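Local coordinates for cytosolic iron-sulfur protein assembly protein 1 (Saccharomyces cerevisiae, PDB 2HES), which serves as an essential component of the cytosolic iron-sulfur protein assembly machinery, required for the maturation of iron-sulfur proteins outside the mitochondria, at residues S130-E135 with I146-E151; E165-S170 with V177-D182. All blocks are in the same frame, centred on the assembly; numbering follows the deposited sequence.

Interaction 1 (S130-E135 with I146-E151); sequences SVWIWE and ISVLQE
Val131 to Glu135 and Ile146 to Leu149 run as adjacent antiparallel strands, their axes 4.7 Å apart at closest approach and their directions differing by 174°. Val131 and Leu149 bond to each other in both directions, and the contact from Leu149 N to Val131 O measures 2.7 Å. Toward the far end Ile133 O accepts Ile146 N at 2.8 Å and, weakly, Ser147 N at 3.4 Å; two residues facing one make this a classic beta bulge. On one face of the sheet Trp132 and Val148 stand side by side and point the same way. Val148 CG2 sits above the six-membered ring, 3.8 Å from its centroid and 11° off the normal, a CH-pi contact, while CG1 reaches to 3.6 Å from Trp132 NE1 on the pyrrole part. The two methyls thus span the bicyclic ring, and Ser130, whose OG is hydrogen-bonded to Asp128 OD1, meets the ring edge in plane with its CB. Replacing Trp132 by an alanine would probably leave both Val148 methyls without the flat surface they rest on. On the other face Ile133 splits its branches: with CG1 anti to the carbonyl carbon (chi1 -53°) and CG2 anti to the backbone N, CG2 meets Ile146 CD1 at 3.7 Å and CG1 goes to Leu149 CD1 at 3.8 Å. The pair forms the third and outermost strands of a four-stranded propeller blade; strand 121-126 continues the sheet through a backbone bond of Thr124 with Trp132, and the Ile133-Leu149 face packs on Trp187 of strand 186-193.

Interaction 2 (E165-S170 with V177-D182); sequences EALLAS and VRIWKD
The indole of Trp180 presents its N-H edge to Ser170: NE1 donates to OG over 2.8 Å at 173°, and OG lies only 1° out of the ring plane, an almost ideal in-plane bond. Ser170 OG is brought there by a chi1 of 57°, between its own N and carbonyl carbon, and it is also bonded to His152 NE2. This Trp-Ser-His chain corresponds to three members of the Asp-His-Ser/Thr-Trp tetrad known from WD40 repeats, linking the second and third strands of the blade to the segment that leads into it. The same ring edge passes Leu168 O, 3.5 Å from Trp180 CD1, and the two side chains cross with Leu168 CB 4.1 Å from Trp180 CB. On the face of the sheet opposite Trp180 and Ser170, Ile179 works with two branches: CG2 meets Leu167 CD1 at 3.6 Å, and CD1 meets Ala169 CB at 4.0 Å. Reciprocal backbone bonds join Leu168 with Trp180 and Ser170 with Arg178, holding these groups in register. Backbone bonds extend the sheet on both sides, Ala169 to Ile160 of strand 156-161 and Ile179 to Val190 and Ala191 of strand 186-193, while Leu167 packs on Phe205 and Ile179 on Trp239, both of the following blade.

Interaction 1 closes before interaction 2 opens, and their centres lie 11 Å apart in consecutive blades of the seven-bladed WD40 propeller. The first joins the third and fourth strands of its blade, 131-135 and 144-149; the second joins the two middle strands, 167-172 and 177-183, of the next. They share no sheet, and they meet by packing between blades: Leu149 CB lies 3.7 Å from Trp180 CZ3, and Ile133 CD1 lies 3.7 Å from Leu168 CD2. In the loop leading to the next blade, Glu151 CG lies 3.6 Å from Trp180 CH2. The indole of Trp180 therefore belongs both to the polar array within its blade and to the packing between the two blades.

Interaction 1 (S130-E135 with I146-E151)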
loop_
_atom_site.group_PDB
_atom_site.type_symbol
_atom_site.label_atom_id
_atom_site.label_comp_id
_atom_site.label_asym_id
_atom_site.label_seq_id
_atom_site.Cartn_x
_atom_site.Cartn_y
_atom_site.Cartn_z
ATOM N N SER A 130 -7.721 1.825 14.740
ATOM C CA SER A 130 -7.776 3.230 14.354
ATOM C C SER A 130 -6.904 3.587 13.154
ATOM O O SER A 130 -5.997 2.845 12.737
ATOM C CB SER A 130 -7.368 4.132 15.515
ATOM O OG SER A 130 -5.961 4.018 15.685
ATOM N N VAL A 131 -7.193 4.787 12.651
ATOM C CA VAL A 131 -6.404 5.475 11.638
ATOM C C VAL A 131 -6.139 6.855 12.246
ATOM O O VAL A 131 -7.074 7.552 12.656
ATOM C CB VAL A 131 -7.197 5.599 10.303
ATOM C CG1 VAL A 131 -6.384 6.390 9.251
ATOM C CG2 VAL A 131 -7.487 4.197 9.734
ATOM N N TRP A 132 -4.863 7.199 12.332
ATOM C CA TRP A 132 -4.408 8.528 12.762
ATOM C C TRP A 132 -3.972 9.356 11.562
ATOM O O TRP A 132 -3.381 8.836 10.598
ATOM C CB TRP A 132 -3.283 8.385 13.786
ATOM C CG TRP A 132 -3.711 7.828 15.135
ATOM C CD1 TRP A 132 -4.557 6.748 15.385
ATOM C CD2 TRP A 132 -3.275 8.287 16.411
ATOM N NE1 TRP A 132 -4.675 6.552 16.744
ATOM C CE2 TRP A 132 -3.897 7.474 17.391
ATOM C CE3 TRP A 132 -2.420 9.331 16.827
ATOM C CZ2 TRP A 132 -3.701 7.668 18.764
ATOM C CZ3 TRP A 132 -2.213 9.518 18.202
ATOM C CH2 TRP A 132 -2.849 8.686 19.151
ATOM N N ILE A 133 -4.286 10.659 11.609
ATOM C CA ILE A 133 -3.836 11.604 10.576
ATOM C C ILE A 133 -2.877 12.578 11.229
ATOM O O ILE A 133 -3.221 13.207 12.263
ATOM C CB ILE A 133 -4.994 12.400 9.893
ATOM C CG1 ILE A 133 -6.088 11.476 9.336
ATOM C CG2 ILE A 133 -4.431 13.273 8.758
ATOM C CD1 ILE A 133 -5.643 10.625 8.214
ATOM N N TRP A 134 -1.671 12.665 10.677
ATOM C CA TRP A 134 -0.635 13.575 11.197
ATOM C C TRP A 134 -0.372 14.627 10.113
ATOM O O TRP A 134 -0.475 14.346 8.911
ATOM C CB TRP A 134 0.676 12.822 11.527
ATOM C CG TRP A 134 0.611 11.829 12.693
ATOM C CD1 TRP A 134 0.282 10.481 12.627
ATOM C CD2 TRP A 134 0.885 12.107 14.086
ATOM N NE1 TRP A 134 0.328 9.932 13.903
ATOM C CE2 TRP A 134 0.691 10.901 14.805
ATOM C CE3 TRP A 134 1.278 13.263 14.792
ATOM C CZ2 TRP A 134 0.881 10.809 16.191
ATOM C CZ3 TRP A 134 1.457 13.169 16.179
ATOM C CH2 TRP A 134 1.271 11.943 16.860
ATOM N N GLU A 135 -0.037 15.857 10.526
ATOM C CA GLU A 135 0.269 16.905 9.552
ATOM C C GLU A 135 1.698 17.395 9.743
ATOM O O GLU A 135 2.152 17.526 10.865
ATOM C CB GLU A 135 -0.674 18.090 9.743
ATOM C CG GLU A 135 -0.494 19.184 8.713
ATOM C CD GLU A 135 -1.577 20.245 8.750
ATOM O OE1 GLU A 135 -2.049 20.594 9.850
ATOM O OE2 GLU A 135 -1.945 20.727 7.655
ATOM N N ILE A 146 -3.740 15.473 13.876
ATOM C CA ILE A 146 -4.931 16.294 13.686
ATOM C C ILE A 146 -6.259 15.529 13.790
ATOM O O ILE A 146 -7.328 16.122 13.994
ATOM C CB ILE A 146 -4.884 17.069 12.398
ATOM C CG1 ILE A 146 -4.689 16.141 11.224
ATOM C CG2 ILE A 146 -3.779 18.121 12.435
ATOM C CD1 ILE A 146 -5.184 16.739 9.912
ATOM N N SER A 147 -6.199 14.214 13.606
ATOM C CA SER A 147 -7.395 13.384 13.792
ATOM C C SER A 147 -7.070 11.959 14.207
ATOM O O SER A 147 -6.021 11.411 13.843
ATOM C CB SER A 147 -8.254 13.378 12.524
ATOM O OG SER A 147 -9.438 12.671 12.806
ATOM N N VAL A 148 -7.959 11.393 15.011
ATOM C CA VAL A 148 -7.861 10.008 15.467
ATOM C C VAL A 148 -9.178 9.343 15.082
ATOM O O VAL A 148 -10.244 9.690 15.638
ATOM C CB VAL A 148 -7.637 9.923 16.980
ATOM C CG1 VAL A 148 -7.658 8.460 17.420
ATOM C CG2 VAL A 148 -6.289 10.503 17.358
ATOM N N LEU A 149 -9.104 8.398 14.138
ATOM C CA LEU A 149 -10.283 7.953 13.400
ATOM C C LEU A 149 -10.578 6.516 13.782
ATOM O O LEU A 149 -9.812 5.594 13.439
ATOM C CB LEU A 149 -10.005 8.033 11.915
ATOM C CG LEU A 149 -9.779 9.455 11.429
ATOM C CD1 LEU A 149 -9.196 9.421 10.050
ATOM C CD2 LEU A 149 -11.137 10.236 11.518
ATOM N N GLN A 150 -11.651 6.364 14.552
ATOM C CA GLN A 150 -11.966 5.081 15.199
ATOM C C GLN A 150 -13.359 4.654 14.791
ATOM O O GLN A 150 -14.327 4.873 15.522
ATOM C CB GLN A 150 -11.838 5.247 16.728
ATOM C CG GLN A 150 -10.449 5.660 17.168
ATOM C CD GLN A 150 -10.271 5.599 18.668
ATOM O OE1 GLN A 150 -10.124 6.631 19.324
ATOM N NE2 GLN A 150 -10.316 4.389 19.226
ATOM N N GLU A 151 -13.481 4.054 13.606
ATOM C CA GLU A 151 -14.784 3.523 13.167
ATOM C C GLU A 151 -14.757 2.049 12.816
ATOM O O GLU A 151 -15.794 1.350 12.955
ATOM C CB GLU A 151 -15.376 4.331 12.009
ATOM C CG GLU A 151 -15.503 5.859 12.269
ATOM C CD GLU A 151 -16.305 6.226 13.523
ATOM O OE1 GLU A 151 -17.394 5.650 13.765
ATOM O OE2 GLU A 151 -15.842 7.120 14.267
#

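Interaction 2 (E165-S170 with V177-D182)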
loop_
_atom_site.group_PDB
_atom_site.type_symbol
_atom_site.label_atom_id
_atom_site.label_comp_id
_atom_site.label_asym_id
_atom_site.label_seq_id
_atom_site.Cartn_x
_atom_site.Cartn_y
_atom_site.Cartn_z
ATOM N N GLU A 165 -6.440 13.675 -4.645
ATOM C CA GLU A 165 -7.403 14.290 -3.742
ATOM C C GLU A 165 -7.001 13.898 -2.321
ATOM O O GLU A 165 -6.265 12.951 -2.144
ATOM C CB GLU A 165 -8.812 13.822 -4.059
ATOM C CG GLU A 165 -9.222 14.008 -5.525
ATOM C CD GLU A 165 -9.703 15.415 -5.826
ATOM O OE1 GLU A 165 -10.389 16.016 -4.973
ATOM O OE2 GLU A 165 -9.401 15.928 -6.918
ATOM N N ALA A 166 -7.437 14.682 -1.332
ATOM C CA ALA A 166 -7.190 14.382 0.073
ATOM C C ALA A 166 -8.309 13.405 0.491
ATOM O O ALA A 166 -9.213 13.719 1.269
ATOM C CB ALA A 166 -7.175 15.678 0.911
ATOM N N LEU A 167 -8.220 12.215 -0.086
ATOM C CA LEU A 167 -9.170 11.142 0.206
ATOM C C LEU A 167 -8.335 9.929 0.591
ATOM O O LEU A 167 -7.352 9.581 -0.114
ATOM C CB LEU A 167 -9.930 10.862 -1.102
ATOM C CG LEU A 167 -11.233 10.090 -1.127
ATOM C CD1 LEU A 167 -12.281 10.868 -0.343
ATOM C CD2 LEU A 167 -11.722 9.847 -2.568
ATOM N N LEU A 168 -8.777 9.231 1.643
ATOM C CA LEU A 168 -7.957 8.185 2.256
ATOM C C LEU A 168 -8.834 6.935 2.287
ATOM O O LEU A 168 -10.033 7.036 2.588
ATOM C CB LEU A 168 -7.623 8.568 3.691
ATOM C CG LEU A 168 -6.808 7.543 4.454
ATOM C CD1 LEU A 168 -5.429 7.322 3.899
ATOM C CD2 LEU A 168 -6.739 7.975 5.921
ATOM N N ALA A 169 -8.248 5.795 1.951
ATOM C CA ALA A 169 -8.949 4.464 2.042
ATOM C C ALA A 169 -8.245 3.559 3.052
ATOM O O ALA A 169 -7.031 3.343 2.946
ATOM C CB ALA A 169 -8.970 3.803 0.658
ATOM N N SER A 170 -9.000 2.998 3.999
ATOM C CA SER A 170 -8.434 2.061 4.980
ATOM C C SER A 170 -9.083 0.719 4.780
ATOM O O SER A 170 -10.271 0.668 4.443
ATOM C CB SER A 170 -8.656 2.549 6.408
ATOM O OG SER A 170 -10.003 2.760 6.693
ATOM N N VAL A 177 -13.712 -1.722 3.588
ATOM C CA VAL A 177 -12.864 -0.570 3.283
ATOM C C VAL A 177 -13.669 0.671 3.738
ATOM O O VAL A 177 -14.873 0.759 3.478
ATOM C CB VAL A 177 -12.554 -0.476 1.776
ATOM C CG1 VAL A 177 -11.824 0.860 1.470
ATOM C CG2 VAL A 177 -11.734 -1.674 1.315
ATOM N N ARG A 178 -13.004 1.629 4.403
ATOM C CA ARG A 178 -13.633 2.896 4.742
ATOM C C ARG A 178 -12.939 4.010 3.979
ATOM O O ARG A 178 -11.719 3.972 3.777
ATOM C CB ARG A 178 -13.619 3.187 6.253
ATOM C CG ARG A 178 -14.701 2.366 6.955
ATOM C CD ARG A 178 -14.763 2.701 8.432
ATOM N NE ARG A 178 -15.778 1.884 9.057
ATOM C CZ ARG A 178 -16.978 2.271 9.437
ATOM N NH1 ARG A 178 -17.381 3.532 9.288
ATOM N NH2 ARG A 178 -17.788 1.345 9.967
ATOM N N ILE A 179 -13.735 4.981 3.566
ATOM C CA ILE A 179 -13.219 6.160 2.846
ATOM C C ILE A 179 -13.332 7.318 3.794
ATOM O O ILE A 179 -14.397 7.518 4.419
ATOM C CB ILE A 179 -14.065 6.430 1.524
ATOM C CG1 ILE A 179 -14.152 5.214 0.597
ATOM C CG2 ILE A 179 -13.492 7.679 0.772
ATOM C CD1 ILE A 179 -12.791 4.709 0.138
ATOM N N TRP A 180 -12.275 8.134 3.874
ATOM C CA TRP A 180 -12.231 9.220 4.819
ATOM C C TRP A 180 -11.904 10.493 4.063
ATOM O O TRP A 180 -11.070 10.470 3.139
ATOM C CB TRP A 180 -11.107 8.981 5.813
ATOM C CG TRP A 180 -11.176 7.635 6.453
ATOM C CD1 TRP A 180 -10.590 6.501 5.972
ATOM C CD2 TRP A 180 -11.749 7.293 7.733
ATOM N NE1 TRP A 180 -10.818 5.446 6.854
ATOM C CE2 TRP A 180 -11.520 5.908 7.932
ATOM C CE3 TRP A 180 -12.475 8.016 8.716
ATOM C CZ2 TRP A 180 -11.980 5.213 9.086
ATOM C CZ3 TRP A 180 -12.960 7.325 9.840
ATOM C CH2 TRP A 180 -12.687 5.920 10.013
ATOM N N LYS A 181 -12.540 11.580 4.474
ATOM C CA LYS A 181 -12.410 12.868 3.774
ATOM C C LYS A 181 -12.466 13.955 4.833
ATOM O O LYS A 181 -13.092 13.733 5.851
ATOM C CB LYS A 181 -13.651 13.025 2.904
ATOM C CG LYS A 181 -13.734 14.322 2.193
ATOM C CD LYS A 181 -14.851 14.229 1.180
ATOM C CE LYS A 181 -14.922 15.541 0.399
ATOM N NZ LYS A 181 -15.670 15.430 -0.866
ATOM N N ASP A 182 -11.857 15.124 4.592
ATOM C CA ASP A 182 -12.016 16.201 5.576
ATOM C C ASP A 182 -12.879 17.342 5.061
ATOM O O ASP A 182 -12.960 17.585 3.846
ATOM C CB ASP A 182 -10.673 16.754 6.021
ATOM C CG ASP A 182 -10.157 17.823 5.097
ATOM O OD1 ASP A 182 -9.602 17.472 4.038
ATOM O OD2 ASP A 182 -10.321 19.017 5.434
#